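Local coordinates for protein galactokinase (Bifidobacterium longum subsp. infantis ATCC 15697 = JCM 1222 = DSM 20088, PDB 6TER) that probably phosphorylates galactose at the expense of ATP, as a magnesium-dependent sugar kinase of the GHMP family, and binds galactose and ADP, at residues I44-D49 with G361-G366. Sequence-based numbering, arbitrary orientation.
With GLA (alpha-D-galactopyranose), chain B.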
# COMPACT_ATOMS: atom_id res chain seq x y z
N ILE A 44 -3.65 -1.45 -10.24
CA ILE A 44 -5.08 -1.70 -10.49
C ILE A 44 -5.42 -2.90 -9.59
O ILE A 44 -4.49 -3.59 -9.16
CB ILE A 44 -5.25 -1.94 -12.01
CG1 ILE A 44 -6.72 -1.84 -12.43
CG2 ILE A 44 -4.58 -3.24 -12.46
CD1 ILE A 44 -6.93 -1.95 -13.92
N GLY A 45 -6.70 -3.08 -9.26
CA GLY A 45 -7.22 -4.16 -8.41
C GLY A 45 -7.43 -3.61 -7.02
O GLY A 45 -6.79 -4.11 -6.09
N GLU A 46 -8.26 -2.57 -6.93
CA GLU A 46 -8.46 -1.78 -5.69
C GLU A 46 -9.69 -2.30 -4.96
O GLU A 46 -10.72 -2.54 -5.63
CB GLU A 46 -8.66 -0.32 -6.00
CG GLU A 46 -7.96 0.59 -4.97
CD GLU A 46 -6.43 0.56 -5.00
OE1 GLU A 46 -5.79 -0.07 -4.14
OE2 GLU A 46 -5.85 1.21 -5.89
N HIS A 47 -9.62 -2.43 -3.62
CA HIS A 47 -10.73 -2.95 -2.77
C HIS A 47 -11.05 -4.41 -3.13
O HIS A 47 -12.21 -4.90 -2.89
CB HIS A 47 -11.92 -1.97 -2.78
CG HIS A 47 -11.62 -0.77 -1.94
ND1 HIS A 47 -11.77 -0.79 -0.55
CD2 HIS A 47 -11.05 0.43 -2.25
CE1 HIS A 47 -11.38 0.39 -0.06
NE2 HIS A 47 -10.93 1.15 -1.07
N THR A 48 -10.02 -5.10 -3.63
CA THR A 48 -10.00 -6.55 -4.01
C THR A 48 -9.27 -7.42 -2.95
O THR A 48 -9.65 -8.62 -2.79
CB THR A 48 -9.44 -6.75 -5.44
OG1 THR A 48 -8.09 -6.28 -5.49
CG2 THR A 48 -10.20 -6.03 -6.55
N ASP A 49 -8.24 -6.92 -2.28
CA ASP A 49 -7.31 -7.72 -1.42
C ASP A 49 -8.08 -8.44 -0.29
O ASP A 49 -7.88 -9.70 -0.17
CB ASP A 49 -6.11 -6.88 -0.98
CG ASP A 49 -6.39 -5.80 0.05
OD1 ASP A 49 -7.58 -5.32 0.21
OD2 ASP A 49 -5.46 -5.49 0.72
N GLY A 361 -4.28 6.90 -19.26
CA GLY A 361 -5.30 6.69 -18.23
C GLY A 361 -4.81 7.16 -16.87
O GLY A 361 -3.59 7.33 -16.67
N ALA A 362 -5.74 7.33 -15.95
CA ALA A 362 -5.48 7.90 -14.61
C ALA A 362 -6.54 7.38 -13.63
O ALA A 362 -7.73 7.25 -14.03
CB ALA A 362 -5.46 9.41 -14.66
N ARG A 363 -6.13 7.21 -12.37
CA ARG A 363 -6.97 6.60 -11.33
C ARG A 363 -6.44 6.95 -9.93
O ARG A 363 -5.23 6.97 -9.72
CB ARG A 363 -7.09 5.07 -11.49
CG ARG A 363 -5.77 4.28 -11.50
CD ARG A 363 -5.95 2.77 -11.60
NE ARG A 363 -6.85 2.30 -10.56
CZ ARG A 363 -6.48 1.92 -9.33
NH1 ARG A 363 -5.20 1.80 -8.99
NH2 ARG A 363 -7.40 1.63 -8.46
N MET A 364 -7.35 7.08 -8.96
CA MET A 364 -6.95 7.06 -7.52
C MET A 364 -6.20 5.73 -7.28
O MET A 364 -6.54 4.70 -7.92
CB MET A 364 -8.16 7.20 -6.57
CG MET A 364 -9.18 6.09 -6.75
SD MET A 364 -10.15 5.75 -5.27
CE MET A 364 -8.88 4.83 -4.39
N THR A 365 -5.14 5.72 -6.46
CA THR A 365 -4.55 4.45 -5.96
C THR A 365 -4.77 4.33 -4.43
O THR A 365 -5.02 5.35 -3.77
CB THR A 365 -3.10 4.32 -6.41
OG1 THR A 365 -2.71 2.98 -6.07
CG2 THR A 365 -2.19 5.36 -5.77
N GLY A 366 -4.83 3.07 -3.95
CA GLY A 366 -5.02 2.63 -2.56
C GLY A 366 -6.43 2.83 -2.07
O GLY A 366 -7.33 2.62 -2.84
C1 GLA B . -5.74 0.26 1.79
C2 GLA B . -5.53 -1.06 2.50
C3 GLA B . -5.13 -2.13 1.48
C4 GLA B . -6.23 -2.27 0.36
C5 GLA B . -6.58 -0.94 -0.23
C6 GLA B . -7.78 -1.06 -1.23
O1 GLA B . -4.49 0.77 1.24
O2 GLA B . -4.60 -0.99 3.63
O3 GLA B . -5.00 -3.41 2.13
O4 GLA B . -7.47 -2.84 0.84
O5 GLA B . -6.78 0.07 0.78
O6 GLA B . -7.32 -1.67 -2.47
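Arg363 holds Glu46 in a salt bridge in which both terminal nitrogens of the guanidinium meet one carboxylate oxygen. NH2 lies 3.0 Å from Glu46 OE2, on the anti side but tilted out of the carboxylate plane, and NH1 lies 3.2 Å from the same OE2, nearly in line with its C-O bond. The carboxylate and guanidinium planes are 19° apart, and OE2 sits close to the guanidinium plane. The Arg363 chain is bent at chi3 (-53°), which turns its end onto the carboxylate. The backbone N of Gly366 adds a weak bond to Glu46 OE2 (2.9 Å). OE2 is thus gripped by two arginine nitrogens, with the weak bond as a third.

The other oxygen, Glu46 OE1, faces the sugar. It lies 2.8 Å from O6 of alpha-D-galactose and also accepts from Asn42 ND2. The same O6 receives a nearly straight bond from His47 N (2.7 Å, 177°). The His47 ring lays one face over sugar C6, 3.7 Å above the ring plane. Hydrogen bonds to Tyr50 OH and Gly367 O hold its two nitrogens and fix its rotation. Farther along the loop, Asp49 OD2 lies 2.6 Å from sugar O3.

Packing completes the contact. Ile44 CA covers one face of the Arg363 guanidinium, off its centre. Met364 CE approaches Glu46 CG. Leu336 of helix 322-340 touches both Glu46 and Arg363.

Arg363 is consistent with a second-shell residue that positions Glu46 in the galactose site, and Gly366 borders the sugar. The contact joins the galactokinase signature loop to the edge strand 361-364 of the C-terminal GHMP kinase region.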